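Local coordinates for type VI secretion system-associated protein TagF (Pseudomonas aeruginosa PAO1, PDB 2QNU), which is a type VI secretion system-associated protein, probably acting as a regulator of secretion rather than as a structural part of the apparatus, at residues B[53-58]-B[209-214]; B[58-63]-B[70-75]; B[74-79]-B[86-91]. All blocks are in the same frame, centred on the assembly; numbering follows the deposited sequence.

Contact 1. Residues B[53-58]-B[209-214]; sequences LTSPLW and RFLTGE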
loop_
_atom_site.group_PDB
_atom_site.type_symbol
_atom_site.label_atom_id
_atom_site.label_comp_id
_atom_site.label_asym_id
_atom_site.label_seq_id
_atom_site.Cartn_x
_atom_site.Cartn_y
_atom_site.Cartn_z
ATOM N N LEU B 53 26.966 -8.846 15.034
ATOM C CA LEU B 53 28.087 -9.071 14.074
ATOM C C LEU B 53 27.689 -9.830 12.855
ATOM O O LEU B 53 28.248 -9.590 11.782
ATOM C CB LEU B 53 29.151 -9.853 14.768
ATOM C CG LEU B 53 30.290 -9.101 15.408
ATOM C CD1 LEU B 53 30.126 -7.665 15.691
ATOM C CD2 LEU B 53 30.690 -9.883 16.642
ATOM N N THR B 54 26.720 -10.729 12.978
ATOM C CA THR B 54 26.325 -11.508 11.827
ATOM C C THR B 54 24.971 -11.144 11.252
ATOM O O THR B 54 24.406 -11.943 10.491
ATOM C CB THR B 54 26.252 -12.974 12.195
ATOM O OG1 THR B 54 25.313 -13.110 13.274
ATOM C CG2 THR B 54 27.642 -13.493 12.621
ATOM N N SER B 55 24.404 -10.008 11.692
ATOM C CA SER B 55 23.096 -9.584 11.301
ATOM C C SER B 55 23.164 -8.979 9.880
ATOM O O SER B 55 24.239 -8.556 9.421
ATOM C CB SER B 55 22.551 -8.551 12.289
ATOM O OG SER B 55 23.414 -7.438 12.372
ATOM N N PRO B 56 22.017 -8.939 9.178
ATOM C CA PRO B 56 21.955 -8.396 7.819
ATOM C C PRO B 56 22.254 -6.934 7.636
ATOM O O PRO B 56 22.256 -6.090 8.565
ATOM C CB PRO B 56 20.499 -8.606 7.413
ATOM C CG PRO B 56 20.057 -9.732 8.278
ATOM C CD PRO B 56 20.708 -9.448 9.599
ATOM N N LEU B 57 22.524 -6.641 6.370
ATOM C CA LEU B 57 22.487 -5.277 5.913
ATOM C C LEU B 57 21.019 -5.060 5.534
ATOM O O LEU B 57 20.417 -5.938 4.839
ATOM C CB LEU B 57 23.407 -5.089 4.703
ATOM C CG LEU B 57 24.895 -4.897 5.077
ATOM C CD1 LEU B 57 25.534 -6.208 5.592
ATOM C CD2 LEU B 57 25.633 -4.353 3.898
ATOM N N TRP B 58 20.435 -3.966 6.080
ATOM C CA TRP B 58 19.071 -3.603 5.814
ATOM C C TRP B 58 18.994 -2.371 4.920
ATOM O O TRP B 58 19.474 -1.316 5.215
ATOM C CB TRP B 58 18.331 -3.389 7.115
ATOM C CG TRP B 58 18.217 -4.631 7.898
ATOM C CD1 TRP B 58 18.932 -4.961 8.995
ATOM C CD2 TRP B 58 17.303 -5.686 7.677
ATOM N NE1 TRP B 58 18.545 -6.201 9.468
ATOM C CE2 TRP B 58 17.523 -6.654 8.692
ATOM C CE3 TRP B 58 16.262 -5.887 6.770
ATOM C CZ2 TRP B 58 16.789 -7.822 8.776
ATOM C CZ3 TRP B 58 15.569 -7.062 6.823
ATOM C CH2 TRP B 58 15.841 -8.023 7.817
ATOM N N ARG B 209 14.997 -7.390 16.489
ATOM C CA ARG B 209 14.488 -8.242 15.428
ATOM C C ARG B 209 15.328 -8.064 14.165
ATOM O O ARG B 209 15.467 -9.007 13.400
ATOM C CB ARG B 209 12.969 -7.978 15.123
ATOM C CG ARG B 209 12.047 -8.599 16.222
ATOM C CD ARG B 209 11.217 -7.679 17.194
ATOM N NE ARG B 209 10.036 -7.198 16.531
ATOM C CZ ARG B 209 8.980 -6.539 17.044
ATOM N NH1 ARG B 209 8.774 -6.285 18.343
ATOM N NH2 ARG B 209 8.073 -6.141 16.173
ATOM N N PHE B 210 15.919 -6.892 13.990
ATOM C CA PHE B 210 16.884 -6.690 12.876
ATOM C C PHE B 210 18.160 -7.548 13.043
ATOM O O PHE B 210 18.934 -7.674 12.082
ATOM C CB PHE B 210 17.379 -5.254 12.817
ATOM C CG PHE B 210 16.347 -4.264 12.373
ATOM C CD1 PHE B 210 15.748 -4.371 11.125
ATOM C CD2 PHE B 210 15.999 -3.198 13.208
ATOM C CE1 PHE B 210 14.799 -3.405 10.703
ATOM C CE2 PHE B 210 15.027 -2.239 12.808
ATOM C CZ PHE B 210 14.419 -2.373 11.574
ATOM N N LEU B 211 18.419 -8.018 14.269
ATOM C CA LEU B 211 19.657 -8.796 14.579
ATOM C C LEU B 211 19.346 -10.265 14.673
ATOM O O LEU B 211 20.171 -11.057 14.306
ATOM C CB LEU B 211 20.412 -8.309 15.818
ATOM C CG LEU B 211 20.468 -6.802 16.121
ATOM C CD1 LEU B 211 21.051 -6.502 17.505
ATOM C CD2 LEU B 211 21.188 -6.007 15.088
ATOM N N THR B 212 18.147 -10.646 15.110
ATOM C CA THR B 212 17.881 -12.024 15.320
ATOM C C THR B 212 16.778 -12.583 14.476
ATOM O O THR B 212 16.665 -13.804 14.367
ATOM C CB THR B 212 17.513 -12.282 16.793
ATOM O OG1 THR B 212 16.206 -11.768 17.054
ATOM C CG2 THR B 212 18.496 -11.615 17.686
ATOM N N GLY B 213 15.955 -11.725 13.882
ATOM C CA GLY B 213 14.722 -12.189 13.243
ATOM C C GLY B 213 13.721 -12.880 14.176
ATOM O O GLY B 213 12.754 -13.481 13.729
ATOM N N GLU B 214 13.927 -12.798 15.467
ATOM C CA GLU B 214 13.083 -13.537 16.376
ATOM C C GLU B 214 11.801 -12.770 16.702
ATOM O O GLU B 214 11.776 -11.570 16.659
ATOM C CB GLU B 214 13.859 -13.844 17.636
ATOM C CG GLU B 214 15.073 -14.750 17.389
ATOM C CD GLU B 214 15.883 -14.987 18.652
ATOM O OE1 GLU B 214 15.611 -14.325 19.708
ATOM O OE2 GLU B 214 16.830 -15.830 18.594
HETATM O O HOH W 1 22.424 -12.270 13.605
HETATM O O HOH W 2 21.484 -5.637 10.952
#
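Trp58 and Phe210 meet as an edge-to-face aromatic pair. It joins the start of strand 58-62, in the antiparallel sheet, to the short helix 209-212, far along the chain. From Trp58 CB, the torsion chi1 (-65°) sets CG anti to the carbonyl carbon and turns the indole toward the helix. CG and CD1 begin the face that receives Phe210. Trp58 CD1 lies 3.9 Å from Phe210 CD1. The next atom, Trp58 NE1, donates a hydrogen bond to Phe210 O at 3.0 Å. The acceptor lies close to the indole plane, and the donor falls on a lone pair in the carbonyl plane. Trp58 NE1 also lies 3.7 Å from Phe210 CD1, and Trp58 CE2 follows at 3.8 Å from the same atom. Trp58 CZ2, next to CE2 in the six-membered ring, passes 3.9 Å from Phe210 O. The two ring planes are inclined at 62°, with the edge of Phe210 over one face of the indole. Pro56 CB lies over the opposite face. The indole is thus held in its plane by the bond and on both faces by carbon.

Nearer the helix 48-53 end, Ser55 CB packs against Leu211 CA at 3.7 Å. Ser55 OG is bonded to Tyr52 O. Leu211 also packs on Trp48 and Ala51 of helix 48-53. Met196, in strand 194-199, touches both Trp58 and Phe210. A water bridges the two segments between Thr54 OG1 and Leu211 O. It donates to both, to Leu211 O at 2.7 Å.

Contact 2. Residues B[58-63]-B[70-75]; sequences WRFAIA and EAVTGV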
loop_
_atom_site.group_PDB
_atom_site.type_symbol
_atom_site.label_atom_id
_atom_site.label_comp_id
_atom_site.label_asym_id
_atom_site.label_seq_id
_atom_site.Cartn_x
_atom_site.Cartn_y
_atom_site.Cartn_z
ATOM N N TRP B 58 20.435 -3.966 6.080
ATOM C CA TRP B 58 19.071 -3.603 5.814
ATOM C C TRP B 58 18.994 -2.371 4.920
ATOM O O TRP B 58 19.474 -1.316 5.215
ATOM C CB TRP B 58 18.331 -3.389 7.115
ATOM C CG TRP B 58 18.217 -4.631 7.898
ATOM C CD1 TRP B 58 18.932 -4.961 8.995
ATOM C CD2 TRP B 58 17.303 -5.686 7.677
ATOM N NE1 TRP B 58 18.545 -6.201 9.468
ATOM C CE2 TRP B 58 17.523 -6.654 8.692
ATOM C CE3 TRP B 58 16.262 -5.887 6.770
ATOM C CZ2 TRP B 58 16.789 -7.822 8.776
ATOM C CZ3 TRP B 58 15.569 -7.062 6.823
ATOM C CH2 TRP B 58 15.841 -8.023 7.817
ATOM N N ARG B 59 18.375 -2.569 3.797
ATOM C CA ARG B 59 17.964 -1.490 2.909
ATOM C C ARG B 59 16.660 -0.911 3.518
ATOM O O ARG B 59 15.908 -1.640 4.105
ATOM C CB ARG B 59 17.634 -2.083 1.568
ATOM C CG ARG B 59 18.760 -2.867 0.962
ATOM C CD ARG B 59 18.334 -3.718 -0.188
ATOM N NE ARG B 59 19.448 -4.573 -0.646
ATOM C CZ ARG B 59 19.384 -5.394 -1.693
ATOM N NH1 ARG B 59 18.308 -5.421 -2.461
ATOM N NH2 ARG B 59 20.420 -6.136 -2.024
ATOM N N PHE B 60 16.462 0.391 3.413
ATOM C CA PHE B 60 15.297 1.000 3.950
ATOM C C PHE B 60 14.764 2.177 3.127
ATOM O O PHE B 60 15.490 2.849 2.415
ATOM C CB PHE B 60 15.567 1.462 5.384
ATOM C CG PHE B 60 16.654 2.502 5.499
ATOM C CD1 PHE B 60 16.379 3.858 5.321
ATOM C CD2 PHE B 60 17.947 2.130 5.836
ATOM C CE1 PHE B 60 17.381 4.802 5.448
ATOM C CE2 PHE B 60 18.954 3.047 5.946
ATOM C CZ PHE B 60 18.707 4.372 5.759
ATOM N N ALA B 61 13.466 2.410 3.312
ATOM C CA ALA B 61 12.804 3.629 2.902
ATOM C C ALA B 61 11.862 4.101 4.006
ATOM O O ALA B 61 10.985 3.358 4.485
ATOM C CB ALA B 61 12.062 3.381 1.671
ATOM N N ILE B 62 12.116 5.316 4.436
ATOM C CA ILE B 62 11.453 5.955 5.557
ATOM C C ILE B 62 10.662 7.188 5.107
ATOM O O ILE B 62 11.176 8.078 4.454
ATOM C CB ILE B 62 12.467 6.318 6.578
ATOM C CG1 ILE B 62 13.132 4.967 7.053
ATOM C CG2 ILE B 62 11.840 7.143 7.723
ATOM C CD1 ILE B 62 14.313 5.158 7.923
ATOM N N ALA B 63 9.397 7.220 5.498
ATOM C CA ALA B 63 8.500 8.373 5.173
ATOM C C ALA B 63 8.988 9.710 5.726
ATOM O O ALA B 63 9.706 9.767 6.746
ATOM C CB ALA B 63 7.085 8.097 5.684
ATOM N N GLU B 70 12.342 15.434 5.317
ATOM C CA GLU B 70 12.558 14.725 4.066
ATOM C C GLU B 70 12.312 13.225 4.257
ATOM O O GLU B 70 12.405 12.665 5.389
ATOM C CB GLU B 70 13.976 14.947 3.543
ATOM C CG GLU B 70 14.199 16.225 2.752
ATOM C CD GLU B 70 14.479 17.428 3.640
ATOM O OE1 GLU B 70 15.301 17.272 4.578
ATOM O OE2 GLU B 70 13.892 18.539 3.395
ATOM N N ALA B 71 12.002 12.574 3.142
ATOM C CA ALA B 71 12.042 11.150 3.110
ATOM C C ALA B 71 13.529 10.704 3.070
ATOM O O ALA B 71 14.455 11.479 2.685
ATOM C CB ALA B 71 11.283 10.618 1.937
ATOM N N VAL B 72 13.743 9.450 3.442
ATOM C CA VAL B 72 15.078 8.925 3.451
ATOM C C VAL B 72 15.083 7.469 2.995
ATOM O O VAL B 72 14.187 6.641 3.331
ATOM C CB VAL B 72 15.827 9.295 4.790
ATOM C CG1 VAL B 72 15.004 9.018 5.985
ATOM C CG2 VAL B 72 17.245 8.664 4.912
ATOM N N THR B 73 16.080 7.191 2.162
ATOM C CA THR B 73 16.339 5.835 1.700
ATOM C C THR B 73 17.837 5.521 1.821
ATOM O O THR B 73 18.666 6.421 1.850
ATOM C CB THR B 73 15.864 5.627 0.283
ATOM O OG1 THR B 73 15.903 4.239 -0.033
ATOM C CG2 THR B 73 16.700 6.400 -0.713
ATOM N N GLY B 74 18.155 4.236 1.956
ATOM C CA GLY B 74 19.539 3.865 2.160
ATOM C C GLY B 74 19.750 2.440 2.579
ATOM O O GLY B 74 18.900 1.581 2.355
ATOM N N VAL B 75 20.930 2.206 3.125
ATOM C CA VAL B 75 21.290 0.900 3.660
ATOM C C VAL B 75 22.050 1.100 4.964
ATOM O O VAL B 75 22.822 2.017 5.081
ATOM C CB VAL B 75 22.126 0.054 2.682
ATOM C CG1 VAL B 75 22.326 -1.372 3.258
ATOM C CG2 VAL B 75 21.484 -0.026 1.306
HETATM O O HOH W 3 11.763 10.978 7.525
#
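Phe60 and Gly74 face each other as a hydrogen-bonded pair in the antiparallel beta hairpin of strands 58-62 and 71-77. The strand axes are 4.6 Å apart and run almost exactly antiparallel.

Four backbone hydrogen bonds form two reciprocal pairs. Phe60 N and Phe60 O pair with Gly74 O and Gly74 N. Ile62 and Val72 repeat the pattern further along, where the Ile62 N to Val72 O bond is short, 2.7 Å, and nearly straight at 171°. Between them, the non-hydrogen-bonded positions bring Ala61 CA to 3.3 Å from Val72 O, a CA-H...O contact.

One side chain joins the backbone bonding. Thr73 OG1 sits anti to the backbone N (chi1 -169°), and this carries the hydroxyl to Phe60 O, to which it donates at 2.8 Å. Phe60 O therefore takes two donors, Thr73 OG1 and Gly74 N.

The aromatic contact lies on the sheet face shared by Phe60, Ile62 and Val72. With chi1 at 62°, the Phe60 ring folds over the neighbouring strand. Gly74 CA stands over the ring face, 4.0 Å from the centroid, as a CH-pi contact. Val72 CG2 touches the ring's edge, near its plane, at Phe60 CE1. Trp29 and Trp183 also meet the Phe60 ring.

Apolar packing completes the join. On the other sheet face, Arg59 CG lies alongside Val75 CG2, while the extended arginine reaches Glu116 in a salt bridge from NE. Ile62 and Val72 lie side by side, with Ile62 CB 3.8 Å from Val72 CG1.

Contact 3. Residues B[74-79]-B[86-91]; sequences GVVMPS and YFPLTV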
loop_
_atom_site.group_PDB
_atom_site.type_symbol
_atom_site.label_atom_id
_atom_site.label_comp_id
_atom_site.label_asym_id
_atom_site.label_seq_id
_atom_site.Cartn_x
_atom_site.Cartn_y
_atom_site.Cartn_z
ATOM N N GLY B 74 18.155 4.236 1.956
ATOM C CA GLY B 74 19.539 3.865 2.160
ATOM C C GLY B 74 19.750 2.440 2.579
ATOM O O GLY B 74 18.900 1.581 2.355
ATOM N N VAL B 75 20.930 2.206 3.125
ATOM C CA VAL B 75 21.290 0.900 3.660
ATOM C C VAL B 75 22.050 1.100 4.964
ATOM O O VAL B 75 22.822 2.017 5.081
ATOM C CB VAL B 75 22.126 0.054 2.682
ATOM C CG1 VAL B 75 22.326 -1.372 3.258
ATOM C CG2 VAL B 75 21.484 -0.026 1.306
ATOM N N VAL B 76 21.785 0.258 5.954
ATOM C CA VAL B 76 22.509 0.339 7.223
ATOM C C VAL B 76 23.135 -1.023 7.497
ATOM O O VAL B 76 22.539 -2.057 7.192
ATOM C CB VAL B 76 21.635 0.741 8.435
ATOM C CG1 VAL B 76 20.382 -0.126 8.579
ATOM C CG2 VAL B 76 22.434 0.667 9.731
HETATM N N MSE B 77 24.369 -1.002 8.016
HETATM C CA MSE B 77 25.160 -2.212 8.316
HETATM C C MSE B 77 25.793 -2.167 9.693
HETATM O O MSE B 77 26.331 -1.161 10.047
HETATM C CB MSE B 77 26.321 -2.289 7.291
HETATM C CG MSE B 77 27.222 -3.533 7.495
HETATM SE SE MSE B 77 28.859 -3.469 6.311
HETATM C CE MSE B 77 29.830 -2.192 7.306
ATOM N N PRO B 78 25.801 -3.281 10.442
ATOM C CA PRO B 78 26.566 -3.297 11.702
ATOM C C PRO B 78 28.044 -2.940 11.468
ATOM O O PRO B 78 28.639 -3.383 10.483
ATOM C CB PRO B 78 26.442 -4.746 12.202
ATOM C CG PRO B 78 25.248 -5.281 11.486
ATOM C CD PRO B 78 25.102 -4.559 10.196
ATOM N N SER B 79 28.604 -2.116 12.334
ATOM C CA SER B 79 29.950 -1.589 12.140
ATOM C C SER B 79 30.640 -1.331 13.468
ATOM O O SER B 79 30.117 -1.655 14.564
ATOM C CB SER B 79 29.896 -0.327 11.277
ATOM O OG SER B 79 31.200 0.038 10.800
ATOM N N TYR B 86 31.146 -0.384 19.105
ATOM C CA TYR B 86 30.122 -0.779 18.115
ATOM C C TYR B 86 29.073 0.301 17.784
ATOM O O TYR B 86 28.427 0.845 18.675
ATOM C CB TYR B 86 29.440 -2.065 18.597
ATOM C CG TYR B 86 30.442 -3.169 18.761
ATOM C CD1 TYR B 86 31.000 -3.759 17.630
ATOM C CD2 TYR B 86 30.888 -3.583 20.038
ATOM C CE1 TYR B 86 31.940 -4.743 17.726
ATOM C CE2 TYR B 86 31.833 -4.565 20.154
ATOM C CZ TYR B 86 32.363 -5.150 18.985
ATOM O OH TYR B 86 33.316 -6.132 19.007
ATOM N N PHE B 87 28.909 0.618 16.492
ATOM C CA PHE B 87 27.800 1.418 16.012
ATOM C C PHE B 87 27.592 1.188 14.538
ATOM O O PHE B 87 28.566 1.049 13.806
ATOM C CB PHE B 87 28.073 2.905 16.225
ATOM C CG PHE B 87 26.860 3.711 16.299
ATOM C CD1 PHE B 87 26.107 3.755 17.492
ATOM C CD2 PHE B 87 26.403 4.455 15.176
ATOM C CE1 PHE B 87 24.976 4.525 17.557
ATOM C CE2 PHE B 87 25.281 5.224 15.264
ATOM C CZ PHE B 87 24.561 5.248 16.446
ATOM N N PRO B 88 26.320 1.105 14.073
ATOM C CA PRO B 88 26.118 0.886 12.639
ATOM C C PRO B 88 26.700 1.962 11.743
ATOM O O PRO B 88 26.979 3.055 12.169
ATOM C CB PRO B 88 24.595 0.867 12.504
ATOM C CG PRO B 88 24.124 0.380 13.761
ATOM C CD PRO B 88 25.054 0.983 14.809
ATOM N N LEU B 89 26.874 1.612 10.489
ATOM C CA LEU B 89 27.282 2.585 9.452
ATOM C C LEU B 89 26.138 2.650 8.461
ATOM O O LEU B 89 25.641 1.637 7.970
ATOM C CB LEU B 89 28.529 2.094 8.730
ATOM C CG LEU B 89 29.072 2.935 7.539
ATOM C CD1 LEU B 89 29.528 4.278 8.016
ATOM C CD2 LEU B 89 30.235 2.204 6.956
ATOM N N THR B 90 25.730 3.853 8.152
ATOM C CA THR B 90 24.605 4.047 7.281
ATOM C C THR B 90 25.045 4.893 6.132
ATOM O O THR B 90 25.715 5.864 6.352
ATOM C CB THR B 90 23.453 4.807 8.054
ATOM O OG1 THR B 90 23.158 4.103 9.244
ATOM C CG2 THR B 90 22.199 4.909 7.221
ATOM N N VAL B 91 24.656 4.501 4.927
ATOM C CA VAL B 91 24.647 5.401 3.764
ATOM C C VAL B 91 23.167 5.756 3.461
ATOM O O VAL B 91 22.302 4.861 3.345
ATOM C CB VAL B 91 25.292 4.718 2.571
ATOM C CG1 VAL B 91 25.132 5.549 1.270
ATOM C CG2 VAL B 91 26.770 4.415 2.895
#
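Val76 CG2 touches Pro88 CB and Thr90 OG1, each at 3.5 Å. With chi1 at 52°, measured to CG1, the other methyl, CG2, falls opposite the backbone N and is directed across to the second segment. Val76 and Pro88 run alongside each other in the same direction, and Val76 crosses Thr90 at a slant. Thr90 OG1 has its polar partner elsewhere, in Trp29 NE1.

On the other sheet face, Leu89 and selenomethionine Met77 approach more loosely, with Met77 CE 4.4 Å from Leu89 CD2. Leu89 CB also packs on Ser79 CB, at 3.8 Å. Ser79 CB comes closer still to Phe87 O, at 3.2 Å. Helix 110-121 lies against this face, its Leu119 touching Val75, Leu89 and Val91.

The backbone bonds identify a beta hairpin of strands 71-77 and 89-95. Val75 and Val91 exchange two bonds, and so do Met77 and Leu89. The bond from Leu89 N to Met77 O is nearly straight, 170° at the hydrogen. Between these pairs, Val76 faces Thr90 without backbone hydrogen bonds to each other; those are made to Trp58 and Tyr7 on the outer sides. Here Val76 CA gives a CA-H...O contact to Leu89 O. Within strand 71-77, Gly74 CA approaches Val91 O at 3.2 Å in a similar contact.

Past the regular strands the pairing becomes less regular. Phe87 N donates to Ser79 O at 3.2 Å, from well above the carbonyl plane. Tyr52 OH is also hydrogen-bonded to Ser79 O. The edge of the Tyr86 ring comes near the same oxygen, with Tyr86 CD1 at 3.8 Å.

In the fold
Contacts 2 and 3 lie on successive strands of one antiparallel sheet and share Gly74 and Val75, in strand 71-77. Their centres are about 12 Å apart. Phe60 of contact 2 reaches across that strand, so that Phe60 CZ packs 3.8 Å from Thr90 CG2 of contact 3. Contact 1 shares Trp58 with contact 2, though their centres are about 17 Å apart. It lies closer to contact 3, about 12 Å between centres. Trp58 O and Val76 N, 2.9 Å apart, probably form a hydrogen bond between them, and Ser55 and Pro56 pack on Pro78. Contact 1 thus ties the start of strand 58-62, and the loop before it, to helix 209-212.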